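Local coordinates for protein HcgC (Methanococcus maripaludis S2, PDB 5O4J) that probably catalyses the SAM-dependent C-methylation of a pyridinol precursor during biosynthesis of the cofactor of [Fe]-hydrogenase, at residues V109-G114 with D121-F126; I46-Y51 with N92-E97; N31-F36 with V130-D135. All blocks are in the same frame, centred on the assembly; numbering follows the deposited sequence.

Contact 1 of 3, residues V109-G114 with D121-F126; sequences VIDLTG and DLISKF. With SAH (S-adenosyl-L-homocysteine), chain E; PJL ((3~{E})-3-[(~{E})-3-oxidanylprop-2-enoyl]iminopropanoic acid), chain H.
Val109, on strand 108-111, meets Phe126 and buries more surface here than any other residue of the two segments. Its CG2 branch comes obliquely to the phenylalanine, Val109 CG2 lying 4.1 Å from Phe126 CB, and the two side chains cross at about a right angle. CG2 stands beside the backbone N of Val109, opposite the carbonyl carbon (chi1 176° for CG1), and that rotation aims it at the Phe126 stem. Ile123, next in buried surface, sends its extended CG1-CD1 arm from the short helix 120-123 toward the carboxylate of Asp111, with Ile123 CD1 4.3 Å from Asp111 OD2. A type I turn from Ile123 to Phe126, closed by the bond from Phe126 N to Ile123 O, brings both apolar residues against the same strand, within the beta-alpha-beta unit that runs on to strand 130-134.

Beyond the packing, the strand end is shaped by Asp111. Asp111 OD1 accepts Thr113 N at 2.9 Å, from above the carboxylate plane, which makes an Asx turn, and takes Thr113 OG1 at 2.6 Å on its syn lone pair. The turn leaves Thr113 CG2 3.5 Å from SAH O4'. Leu112 O accepts a weak hydrogen bond from SAH N, and Thr113 O accepts PJL O1 at 3.2 Å. A valine in place of Thr113 has no hydroxyl, and Asp111 OD1 would probably be left with the backbone N-H as its one Thr113 donor, the carboxylate freer to turn.

Two kinds of chemistry are thus joined: van der Waals contacts, one of them a methyl against the carboxylate, seat the helix and its turn on the strand, whereas the buried carboxylate, its OD1 gripped by two Thr113 donors and its OD2 by a salt bridge to Arg153, fixes the loop that meets both ligands.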
loop_
_atom_site.group_PDB
_atom_site.type_symbol
_atom_site.label_atom_id
_atom_site.label_comp_id
_atom_site.label_asym_id
_atom_site.label_seq_id
_atom_site.Cartn_x
_atom_site.Cartn_y
_atom_site.Cartn_z
ATOM N N VAL A 109 -34.832 18.897 -9.479
ATOM C CA VAL A 109 -33.571 19.630 -9.482
ATOM C C VAL A 109 -32.483 18.676 -9.012
ATOM O O VAL A 109 -32.648 17.987 -8.002
ATOM C CB VAL A 109 -33.633 20.887 -8.591
ATOM C CG1 VAL A 109 -32.277 21.588 -8.522
ATOM C CG2 VAL A 109 -34.698 21.858 -9.101
ATOM N N ILE A 110 -31.382 18.622 -9.752
ATOM C CA ILE A 110 -30.236 17.804 -9.385
ATOM C C ILE A 110 -29.017 18.709 -9.428
ATOM O O ILE A 110 -28.709 19.282 -10.480
ATOM C CB ILE A 110 -30.046 16.594 -10.318
ATOM C CG1 ILE A 110 -31.326 15.744 -10.323
ATOM C CG2 ILE A 110 -28.841 15.773 -9.879
ATOM C CD1 ILE A 110 -31.266 14.524 -11.221
ATOM N N ASP A 111 -28.325 18.828 -8.298
ATOM C CA ASP A 111 -27.082 19.590 -8.219
ATOM C C ASP A 111 -25.916 18.616 -8.212
ATOM O O ASP A 111 -25.710 17.892 -7.235
ATOM C CB ASP A 111 -27.023 20.465 -6.974
ATOM C CG ASP A 111 -25.621 20.991 -6.722
ATOM O OD1 ASP A 111 -24.918 21.307 -7.709
ATOM O OD2 ASP A 111 -25.201 21.050 -5.548
ATOM N N LEU A 112 -25.143 18.618 -9.294
ATOM C CA LEU A 112 -23.967 17.775 -9.434
ATOM C C LEU A 112 -22.670 18.567 -9.337
ATOM O O LEU A 112 -21.602 18.031 -9.669
ATOM C CB LEU A 112 -24.017 17.040 -10.779
ATOM C CG LEU A 112 -25.274 16.204 -11.024
ATOM C CD1 LEU A 112 -25.290 15.647 -12.438
ATOM C CD2 LEU A 112 -25.356 15.076 -10.018
ATOM N N THR A 113 -22.725 19.826 -8.886
ATOM C CA THR A 113 -21.554 20.689 -9.006
ATOM C C THR A 113 -20.513 20.409 -7.931
ATOM O O THR A 113 -19.328 20.673 -8.148
ATOM C CB THR A 113 -21.952 22.169 -8.977
ATOM O OG1 THR A 113 -22.593 22.499 -7.737
ATOM C CG2 THR A 113 -22.875 22.493 -10.134
ATOM N N GLY A 114 -20.925 19.899 -6.778
ATOM C CA GLY A 114 -19.959 19.532 -5.756
ATOM C C GLY A 114 -19.177 20.727 -5.246
ATOM O O GLY A 114 -19.716 21.820 -5.059
ATOM N N ASP A 121 -28.314 29.647 -2.022
ATOM C CA ASP A 121 -29.191 30.747 -2.408
ATOM C C ASP A 121 -29.868 30.470 -3.750
ATOM O O ASP A 121 -31.071 30.702 -3.908
ATOM C CB ASP A 121 -28.378 32.046 -2.460
ATOM C CG ASP A 121 -29.247 33.282 -2.608
ATOM O OD1 ASP A 121 -30.250 33.243 -3.349
ATOM O OD2 ASP A 121 -28.916 34.306 -1.974
ATOM N N LEU A 122 -29.101 29.999 -4.746
ATOM C CA LEU A 122 -29.692 29.705 -6.049
ATOM C C LEU A 122 -30.652 28.521 -5.975
ATOM O O LEU A 122 -31.736 28.550 -6.570
ATOM C CB LEU A 122 -28.594 29.445 -7.079
ATOM C CG LEU A 122 -29.069 29.029 -8.477
ATOM C CD1 LEU A 122 -29.960 30.095 -9.095
ATOM C CD2 LEU A 122 -27.870 28.755 -9.378
ATOM N N ILE A 123 -30.272 27.472 -5.250
ATOM C CA ILE A 123 -31.154 26.321 -5.095
ATOM C C ILE A 123 -32.465 26.739 -4.440
ATOM O O ILE A 123 -33.543 26.266 -4.817
ATOM C CB ILE A 123 -30.439 25.219 -4.297
ATOM C CG1 ILE A 123 -29.232 24.720 -5.095
ATOM C CG2 ILE A 123 -31.421 24.087 -3.943
ATOM C CD1 ILE A 123 -28.409 23.676 -4.397
ATOM N N SER A 124 -32.395 27.641 -3.458
ATOM C CA SER A 124 -33.593 28.087 -2.755
ATOM C C SER A 124 -34.591 28.780 -3.675
ATOM O O SER A 124 -35.739 28.997 -3.267
ATOM C CB SER A 124 -33.208 29.030 -1.615
ATOM O OG SER A 124 -32.905 30.322 -2.111
ATOM N N LYS A 125 -34.189 29.147 -4.889
ATOM C CA LYS A 125 -35.100 29.803 -5.814
ATOM C C LYS A 125 -36.048 28.827 -6.497
ATOM O O LYS A 125 -36.958 29.268 -7.208
ATOM C CB LYS A 125 -34.303 30.582 -6.861
ATOM C CG LYS A 125 -33.313 31.564 -6.247
ATOM C CD LYS A 125 -33.467 32.963 -6.815
ATOM C CE LYS A 125 -32.587 33.968 -6.077
ATOM N NZ LYS A 125 -33.081 34.258 -4.698
ATOM N N PHE A 126 -35.871 27.526 -6.284
ATOM C CA PHE A 126 -36.715 26.504 -6.880
ATOM C C PHE A 126 -37.633 25.896 -5.828
ATOM O O PHE A 126 -37.400 26.003 -4.620
ATOM C CB PHE A 126 -35.854 25.418 -7.538
ATOM C CG PHE A 126 -34.873 25.967 -8.527
ATOM C CD1 PHE A 126 -35.304 26.415 -9.767
ATOM C CD2 PHE A 126 -33.529 26.067 -8.212
ATOM C CE1 PHE A 126 -34.409 26.936 -10.681
ATOM C CE2 PHE A 126 -32.629 26.592 -9.119
ATOM C CZ PHE A 126 -33.070 27.027 -10.356
HETATM N N SAH E . -19.401 15.741 -9.214
HETATM C CA SAH E . -19.106 15.785 -10.678
HETATM C CB SAH E . -18.008 16.813 -10.947
HETATM C CG SAH E . -18.554 18.238 -10.913
HETATM S SD SAH E . -17.321 19.433 -11.364
HETATM C C SAH E . -18.649 14.451 -11.196
HETATM O O SAH E . -18.341 14.351 -12.410
HETATM O OXT SAH E . -18.584 13.512 -10.392
HETATM C "C5'" SAH E . -18.255 20.935 -11.326
HETATM C "C4'" SAH E . -19.113 21.143 -12.570
HETATM O "O4'" SAH E . -20.154 22.073 -12.250
HETATM C "C3'" SAH E . -18.320 21.783 -13.693
HETATM O "O3'" SAH E . -18.853 21.419 -14.977
HETATM C "C2'" SAH E . -18.506 23.252 -13.397
HETATM O "O2'" SAH E . -18.267 24.116 -14.513
HETATM C "C1'" SAH E . -19.952 23.297 -12.963
HETATM N N9 SAH E . -20.267 24.392 -12.033
HETATM C C8 SAH E . -19.497 24.843 -11.017
HETATM N N7 SAH E . -20.144 25.839 -10.362
HETATM C C5 SAH E . -21.342 26.000 -10.958
HETATM C C6 SAH E . -22.518 26.870 -10.762
HETATM N N6 SAH E . -22.525 27.788 -9.769
HETATM N N1 SAH E . -23.558 26.716 -11.604
HETATM C C2 SAH E . -23.565 25.803 -12.587
HETATM N N3 SAH E . -22.531 24.980 -12.830
HETATM C C4 SAH E . -21.421 25.042 -12.055
HETATM O O14 PJL H . -13.905 16.068 -10.381
HETATM C C12 PJL H . -13.377 15.502 -9.375
HETATM O O13 PJL H . -13.275 14.267 -9.239
HETATM C C10 PJL H . -12.804 16.286 -8.214
HETATM C C4 PJL H . -13.580 17.537 -7.899
HETATM N N5 PJL H . -13.372 18.616 -8.516
HETATM C C6 PJL H . -14.030 19.763 -8.252
HETATM O O8 PJL H . -13.508 20.849 -8.456
HETATM C C7 PJL H . -15.405 19.759 -7.695
HETATM C C2 PJL H . -16.035 18.624 -7.405
HETATM O O1 PJL H . -17.246 18.578 -6.900
#

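Contact 2 of 3, residues I46-Y51 with N92-E97; sequences IVFGAY and NKLQLE. With SAH (S-adenosyl-L-homocysteine), chain E.
Leu94 of helix 91-99 packs on Ile46 and Phe48 of strand 42-48, in the nucleotide-binding, Rossmann-like part of the fold, where parallel strands end in loops that hold S-adenosyl-L-homocysteine. The contact between the two segments is apolar and buried.

Leu94 divides its two methyls between the partners. Leu94 CD1 approaches the end of the isoleucine arm, 4.2 Å from Ile46 CD1, the two chains meeting at a slant. CD2 comes to the edge of the phenylalanine ring, near its plane, with Leu94 CD2 3.6 Å from Phe48 CE1 and the side chains about perpendicular. With its CG opposite the backbone N (chi1 170°), the leucine extends from the helix far enough to straddle both strand residues. Phe48 has its CB pointing across the contact rather than into it; its first torsion (-68°) and the length of the ring carry the far edge to the helix. Leu122 of helix 120-123 also touches this ring, and Met89 of strand 87-90 also touches Leu94.

The ligand contacts belong to the same strand and the loop after it. Adenine atom C2 of SAH lies at the Phe48 ring edge, 4.2 Å from Phe48 CD1, so the ring serves as a link between helix and base. Gly49 passes close to the ribose, Gly49 CA lying 3.5 Å from SAH O4'; a CB here would press on that oxygen and on the carbonyl O of Phe48.

Polar grip on the ribose is slight from this segment: Tyr51 N gives a weak hydrogen bond to SAH O3'. Further along the ligand, the thioether sulfur lies in the plane of the tyrosine ring at its edge, SAH SD being 4.0 Å from Tyr51 CD1.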
loop_
_atom_site.group_PDB
_atom_site.type_symbol
_atom_site.label_atom_id
_atom_site.label_comp_id
_atom_site.label_asym_id
_atom_site.label_seq_id
_atom_site.Cartn_x
_atom_site.Cartn_y
_atom_site.Cartn_z
ATOM N N ILE A 46 -33.949 20.161 -14.070
ATOM C CA ILE A 46 -32.769 21.003 -14.227
ATOM C C ILE A 46 -31.609 20.330 -13.508
ATOM O O ILE A 46 -31.716 19.984 -12.326
ATOM C CB ILE A 46 -33.007 22.429 -13.703
ATOM C CG1 ILE A 46 -34.019 23.121 -14.619
ATOM C CG2 ILE A 46 -31.687 23.210 -13.648
ATOM C CD1 ILE A 46 -34.208 24.605 -14.384
ATOM N N VAL A 47 -30.518 20.126 -14.238
ATOM C CA VAL A 47 -29.313 19.484 -13.732
ATOM C C VAL A 47 -28.195 20.515 -13.769
ATOM O O VAL A 47 -27.876 21.050 -14.840
ATOM C CB VAL A 47 -28.946 18.249 -14.567
ATOM C CG1 VAL A 47 -27.665 17.603 -14.048
ATOM C CG2 VAL A 47 -30.102 17.262 -14.580
ATOM N N PHE A 48 -27.604 20.794 -12.606
ATOM C CA PHE A 48 -26.468 21.705 -12.507
ATOM C C PHE A 48 -25.173 20.904 -12.569
ATOM O O PHE A 48 -24.973 19.974 -11.778
ATOM C CB PHE A 48 -26.518 22.515 -11.210
ATOM C CG PHE A 48 -27.642 23.502 -11.147
ATOM C CD1 PHE A 48 -27.494 24.776 -11.660
ATOM C CD2 PHE A 48 -28.845 23.157 -10.556
ATOM C CE1 PHE A 48 -28.530 25.688 -11.603
ATOM C CE2 PHE A 48 -29.882 24.067 -10.493
ATOM C CZ PHE A 48 -29.723 25.330 -11.011
ATOM N N GLY A 49 -24.297 21.266 -13.508
ATOM C CA GLY A 49 -22.994 20.644 -13.631
ATOM C C GLY A 49 -22.924 19.637 -14.761
ATOM O O GLY A 49 -23.324 18.484 -14.598
ATOM N N ALA A 50 -22.428 20.075 -15.917
ATOM C CA ALA A 50 -22.377 19.208 -17.094
ATOM C C ALA A 50 -21.229 18.210 -17.004
ATOM O O ALA A 50 -21.365 17.057 -17.424
ATOM C CB ALA A 50 -22.250 20.053 -18.361
ATOM N N TYR A 51 -20.093 18.641 -16.469
ATOM C CA TYR A 51 -18.924 17.788 -16.341
ATOM C C TYR A 51 -18.931 17.132 -14.962
ATOM O O TYR A 51 -19.310 17.798 -13.993
ATOM C CB TYR A 51 -17.665 18.628 -16.550
ATOM C CG TYR A 51 -16.367 17.969 -16.139
ATOM C CD1 TYR A 51 -15.949 17.994 -14.823
ATOM C CD2 TYR A 51 -15.545 17.363 -17.077
ATOM C CE1 TYR A 51 -14.770 17.413 -14.436
ATOM C CE2 TYR A 51 -14.350 16.789 -16.704
ATOM C CZ TYR A 51 -13.966 16.810 -15.381
ATOM O OH TYR A 51 -12.765 16.228 -15.011
ATOM N N ASN A 92 -25.674 32.377 -16.352
ATOM C CA ASN A 92 -26.214 33.715 -16.577
ATOM C C ASN A 92 -27.565 33.657 -17.276
ATOM O O ASN A 92 -28.498 34.375 -16.898
ATOM C CB ASN A 92 -25.232 34.551 -17.396
ATOM C CG ASN A 92 -24.662 35.713 -16.615
ATOM O OD1 ASN A 92 -25.273 36.777 -16.531
ATOM N ND2 ASN A 92 -23.481 35.516 -16.036
ATOM N N LYS A 93 -27.690 32.810 -18.302
ATOM C CA LYS A 93 -28.956 32.704 -19.021
ATOM C C LYS A 93 -30.061 32.165 -18.120
ATOM O O LYS A 93 -31.225 32.570 -18.240
ATOM C CB LYS A 93 -28.793 31.807 -20.247
ATOM C CG LYS A 93 -30.048 31.715 -21.101
ATOM C CD LYS A 93 -29.927 30.677 -22.196
ATOM C CE LYS A 93 -31.203 30.623 -23.019
ATOM N NZ LYS A 93 -31.155 29.598 -24.097
ATOM N N LEU A 94 -29.726 31.234 -17.226
ATOM C CA LEU A 94 -30.722 30.728 -16.289
ATOM C C LEU A 94 -31.186 31.832 -15.354
ATOM O O LEU A 94 -32.390 32.067 -15.193
ATOM C CB LEU A 94 -30.143 29.575 -15.467
ATOM C CG LEU A 94 -31.028 29.130 -14.296
ATOM C CD1 LEU A 94 -32.151 28.229 -14.788
ATOM C CD2 LEU A 94 -30.204 28.478 -13.212
ATOM N N GLN A 95 -30.232 32.501 -14.702
ATOM C CA GLN A 95 -30.569 33.514 -13.713
ATOM C C GLN A 95 -31.358 34.659 -14.332
ATOM O O GLN A 95 -32.165 35.298 -13.647
ATOM C CB GLN A 95 -29.288 34.012 -13.049
ATOM C CG GLN A 95 -28.677 32.964 -12.130
ATOM C CD GLN A 95 -27.467 33.459 -11.370
ATOM O OE1 GLN A 95 -26.621 34.168 -11.914
ATOM N NE2 GLN A 95 -27.377 33.083 -10.099
ATOM N N LEU A 96 -31.151 34.924 -15.623
ATOM C CA LEU A 96 -31.959 35.920 -16.317
ATOM C C LEU A 96 -33.347 35.379 -16.650
ATOM O O LEU A 96 -34.344 36.095 -16.499
ATOM C CB LEU A 96 -31.243 36.378 -17.587
ATOM C CG LEU A 96 -31.945 37.443 -18.435
ATOM C CD1 LEU A 96 -32.040 38.778 -17.709
ATOM C CD2 LEU A 96 -31.207 37.613 -19.742
ATOM N N GLU A 97 -33.437 34.124 -17.103
ATOM C CA GLU A 97 -34.745 33.548 -17.399
ATOM C C GLU A 97 -35.572 33.368 -16.133
ATOM O O GLU A 97 -36.807 33.408 -16.189
ATOM C CB GLU A 97 -34.599 32.214 -18.135
ATOM C CG GLU A 97 -35.767 31.918 -19.076
ATOM C CD GLU A 97 -35.326 31.509 -20.471
ATOM O OE1 GLU A 97 -34.242 30.905 -20.606
ATOM O OE2 GLU A 97 -36.059 31.812 -21.437
HETATM N N SAH E . -19.401 15.741 -9.214
HETATM C CA SAH E . -19.106 15.785 -10.678
HETATM C CB SAH E . -18.008 16.813 -10.947
HETATM C CG SAH E . -18.554 18.238 -10.913
HETATM S SD SAH E . -17.321 19.433 -11.364
HETATM C C SAH E . -18.649 14.451 -11.196
HETATM O O SAH E . -18.341 14.351 -12.410
HETATM O OXT SAH E . -18.584 13.512 -10.392
HETATM C "C5'" SAH E . -18.255 20.935 -11.326
HETATM C "C4'" SAH E . -19.113 21.143 -12.570
HETATM O "O4'" SAH E . -20.154 22.073 -12.250
HETATM C "C3'" SAH E . -18.320 21.783 -13.693
HETATM O "O3'" SAH E . -18.853 21.419 -14.977
HETATM C "C2'" SAH E . -18.506 23.252 -13.397
HETATM O "O2'" SAH E . -18.267 24.116 -14.513
HETATM C "C1'" SAH E . -19.952 23.297 -12.963
HETATM N N9 SAH E . -20.267 24.392 -12.033
HETATM C C8 SAH E . -19.497 24.843 -11.017
HETATM N N7 SAH E . -20.144 25.839 -10.362
HETATM C C5 SAH E . -21.342 26.000 -10.958
HETATM C C6 SAH E . -22.518 26.870 -10.762
HETATM N N6 SAH E . -22.525 27.788 -9.769
HETATM N N1 SAH E . -23.558 26.716 -11.604
HETATM C C2 SAH E . -23.565 25.803 -12.587
HETATM N N3 SAH E . -22.531 24.980 -12.830
HETATM C C4 SAH E . -21.421 25.042 -12.055
#

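Contact 3 of 3, residues N31-F36 with V130-D135; sequences NAIKYF and VLIVED. With SAH (S-adenosyl-L-homocysteine), chain E.
Helix 18-37 covers one face of the mixed, largely parallel sheet of the Rossmann-like fold, and this contact seats its C-terminal part, through Ile33 and Phe36, on strand 130-134. The short segments run nearly antiparallel, with 153° between their directions and 11.1 Å between their axes.

Ile132 is the hub. Ile132 CD1 fits between two residues about one helical turn apart, 3.9 Å from Ile33 CG2 and 3.8 Å from Phe36 CD2. Ile132 CG1 adds a second touch on the ring, lying 3.9 Å from Phe36 CE2, and the isoleucine and phenylalanine slide past each other in opposite directions. The Phe36 ring leaves the helix with CG opposite the backbone N (chi1 -178°), which lays it along the strand so that it also reaches Val130: Val130 CG1 stands at the ring edge, near its plane, 4.1 Å from Phe36 CE2. Lys159 of the neighbouring strand makes a cation-pi contact with Phe36, and Val257 of strand 253-259 packs on the same side chain.

Farther along the strand, Glu134 leaves this apolar patch for the ligand. Its extended chain brings Glu134 OE1 within 3.1 Å of SAH N, a weak hydrogen bond, while OE2 forms a salt bridge with Lys29 from the same helix.

The strand therefore changes character along its length: close-packed methyls and a ring hold the helix to the sheet, and at the far end a buried carboxylate joins Lys29 of that helix, by a salt bridge, to the amino group of SAH, by the weaker bond.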
loop_
_atom_site.group_PDB
_atom_site.type_symbol
_atom_site.label_atom_id
_atom_site.label_comp_id
_atom_site.label_asym_id
_atom_site.label_seq_id
_atom_site.Cartn_x
_atom_site.Cartn_y
_atom_site.Cartn_z
ATOM N N ASN A 31 -27.895 5.321 -12.564
ATOM C CA ASN A 31 -28.783 4.278 -12.076
ATOM C C ASN A 31 -29.164 4.498 -10.613
ATOM O O ASN A 31 -30.291 4.176 -10.217
ATOM C CB ASN A 31 -28.140 2.911 -12.284
ATOM C CG ASN A 31 -28.257 2.442 -13.723
ATOM O OD1 ASN A 31 -29.170 2.858 -14.447
ATOM N ND2 ASN A 31 -27.338 1.587 -14.147
ATOM N N ALA A 32 -28.254 5.038 -9.800
ATOM C CA ALA A 32 -28.601 5.390 -8.424
ATOM C C ALA A 32 -29.723 6.423 -8.388
ATOM O O ALA A 32 -30.662 6.317 -7.585
ATOM C CB ALA A 32 -27.367 5.925 -7.695
ATOM N N ILE A 33 -29.638 7.437 -9.246
ATOM C CA ILE A 33 -30.695 8.442 -9.335
ATOM C C ILE A 33 -31.993 7.801 -9.811
ATOM O O ILE A 33 -33.067 8.031 -9.238
ATOM C CB ILE A 33 -30.249 9.595 -10.253
ATOM C CG1 ILE A 33 -29.180 10.421 -9.542
ATOM C CG2 ILE A 33 -31.438 10.467 -10.672
ATOM C CD1 ILE A 33 -28.381 11.334 -10.455
ATOM N N LYS A 34 -31.908 6.964 -10.848
ATOM C CA LYS A 34 -33.088 6.284 -11.368
ATOM C C LYS A 34 -33.821 5.537 -10.263
ATOM O O LYS A 34 -35.045 5.647 -10.128
ATOM C CB LYS A 34 -32.686 5.313 -12.476
ATOM C CG LYS A 34 -33.846 4.552 -13.105
ATOM C CD LYS A 34 -33.342 3.526 -14.112
ATOM C CE LYS A 34 -34.488 2.740 -14.728
ATOM N NZ LYS A 34 -33.984 1.678 -15.647
ATOM N N TYR A 35 -33.076 4.755 -9.474
ATOM C CA TYR A 35 -33.685 3.959 -8.417
ATOM C C TYR A 35 -34.336 4.848 -7.372
ATOM O O TYR A 35 -35.429 4.545 -6.873
ATOM C CB TYR A 35 -32.620 3.064 -7.785
ATOM C CG TYR A 35 -33.099 2.324 -6.570
ATOM C CD1 TYR A 35 -33.978 1.264 -6.691
ATOM C CD2 TYR A 35 -32.675 2.686 -5.299
ATOM C CE1 TYR A 35 -34.428 0.585 -5.583
ATOM C CE2 TYR A 35 -33.122 2.008 -4.177
ATOM C CZ TYR A 35 -33.997 0.956 -4.328
ATOM O OH TYR A 35 -34.444 0.274 -3.218
ATOM N N PHE A 36 -33.669 5.949 -7.020
ATOM C CA PHE A 36 -34.228 6.879 -6.050
ATOM C C PHE A 36 -35.543 7.478 -6.541
ATOM O O PHE A 36 -36.477 7.672 -5.751
ATOM C CB PHE A 36 -33.207 7.973 -5.767
ATOM C CG PHE A 36 -33.648 8.965 -4.733
ATOM C CD1 PHE A 36 -33.718 8.610 -3.399
ATOM C CD2 PHE A 36 -33.972 10.256 -5.096
ATOM C CE1 PHE A 36 -34.116 9.540 -2.434
ATOM C CE2 PHE A 36 -34.362 11.183 -4.139
ATOM C CZ PHE A 36 -34.437 10.817 -2.808
ATOM N N VAL A 130 -38.743 17.000 -6.187
ATOM C CA VAL A 130 -37.581 16.222 -5.777
ATOM C C VAL A 130 -36.330 17.067 -5.970
ATOM O O VAL A 130 -36.169 17.724 -7.004
ATOM C CB VAL A 130 -37.478 14.907 -6.570
ATOM C CG1 VAL A 130 -36.191 14.155 -6.242
ATOM C CG2 VAL A 130 -38.697 14.040 -6.279
ATOM N N LEU A 131 -35.468 17.070 -4.958
ATOM C CA LEU A 131 -34.148 17.677 -5.020
ATOM C C LEU A 131 -33.117 16.602 -4.717
ATOM O O LEU A 131 -33.231 15.907 -3.705
ATOM C CB LEU A 131 -34.022 18.821 -4.012
ATOM C CG LEU A 131 -32.610 19.382 -3.814
ATOM C CD1 LEU A 131 -32.147 20.079 -5.074
ATOM C CD2 LEU A 131 -32.570 20.327 -2.623
ATOM N N ILE A 132 -32.119 16.461 -5.591
ATOM C CA ILE A 132 -30.970 15.592 -5.355
ATOM C C ILE A 132 -29.719 16.448 -5.418
ATOM O O ILE A 132 -29.530 17.188 -6.386
ATOM C CB ILE A 132 -30.879 14.460 -6.392
ATOM C CG1 ILE A 132 -32.130 13.587 -6.331
ATOM C CG2 ILE A 132 -29.617 13.629 -6.167
ATOM C CD1 ILE A 132 -32.247 12.614 -7.471
ATOM N N VAL A 133 -28.869 16.342 -4.398
ATOM C CA VAL A 133 -27.579 17.021 -4.354
ATOM C C VAL A 133 -26.497 15.955 -4.291
ATOM O O VAL A 133 -26.560 15.051 -3.451
ATOM C CB VAL A 133 -27.467 17.974 -3.148
ATOM C CG1 VAL A 133 -26.068 18.617 -3.062
ATOM C CG2 VAL A 133 -28.533 19.047 -3.215
ATOM N N GLU A 134 -25.514 16.040 -5.186
ATOM C CA GLU A 134 -24.409 15.104 -5.130
ATOM C C GLU A 134 -23.447 15.528 -4.032
ATOM O O GLU A 134 -23.013 16.682 -3.987
ATOM C CB GLU A 134 -23.679 15.009 -6.470
ATOM C CG GLU A 134 -22.577 13.956 -6.432
ATOM C CD GLU A 134 -21.971 13.662 -7.782
ATOM O OE1 GLU A 134 -22.160 14.470 -8.712
ATOM O OE2 GLU A 134 -21.308 12.613 -7.894
ATOM N N ASP A 135 -23.156 14.601 -3.118
ATOM C CA ASP A 135 -22.169 14.823 -2.064
ATOM C C ASP A 135 -20.779 14.555 -2.637
ATOM O O ASP A 135 -20.466 13.406 -2.989
ATOM C CB ASP A 135 -22.476 13.908 -0.877
ATOM C CG ASP A 135 -21.474 14.032 0.257
ATOM O OD1 ASP A 135 -20.562 14.883 0.196
ATOM O OD2 ASP A 135 -21.614 13.254 1.232
HETATM N N SAH E . -19.401 15.741 -9.214
HETATM C CA SAH E . -19.106 15.785 -10.678
HETATM C CB SAH E . -18.008 16.813 -10.947
HETATM C CG SAH E . -18.554 18.238 -10.913
HETATM S SD SAH E . -17.321 19.433 -11.364
HETATM C C SAH E . -18.649 14.451 -11.196
HETATM O O SAH E . -18.341 14.351 -12.410
HETATM O OXT SAH E . -18.584 13.512 -10.392
HETATM C "C5'" SAH E . -18.255 20.935 -11.326
HETATM C "C4'" SAH E . -19.113 21.143 -12.570
HETATM O "O4'" SAH E . -20.154 22.073 -12.250
HETATM C "C3'" SAH E . -18.320 21.783 -13.693
HETATM O "O3'" SAH E . -18.853 21.419 -14.977
HETATM C "C2'" SAH E . -18.506 23.252 -13.397
HETATM O "O2'" SAH E . -18.267 24.116 -14.513
HETATM C "C1'" SAH E . -19.952 23.297 -12.963
HETATM N N9 SAH E . -20.267 24.392 -12.033
HETATM C C8 SAH E . -19.497 24.843 -11.017
HETATM N N7 SAH E . -20.144 25.839 -10.362
HETATM C C5 SAH E . -21.342 26.000 -10.958
HETATM C C6 SAH E . -22.518 26.870 -10.762
HETATM N N6 SAH E . -22.525 27.788 -9.769
HETATM N N1 SAH E . -23.558 26.716 -11.604
HETATM C C2 SAH E . -23.565 25.803 -12.587
HETATM N N3 SAH E . -22.531 24.980 -12.830
HETATM C C4 SAH E . -21.421 25.042 -12.055
#

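All three contacts are buried and reach the same mixed sheet, but they lie differently in it. Contact 1 centres on strand 108-111, flanked by strand 42-48 of contact 2 and strand 130-134 of contact 3; probable backbone hydrogen bonds, such as Ile110 O to Phe48 N and Asp111 N to Ile132 O, tie it to both. Contacts 2 and 3 do not touch, their nearest atoms being about 7 Å apart. Between their segments contacts 2 and 3 are wholly apolar, contact 1 apolar except where Ile123 meets Asp111. Each strand leads to SAH differently: backbone carbonyl in contact 1, ring edges and a close-lying glycine in contact 2, a carboxylate in contact 3.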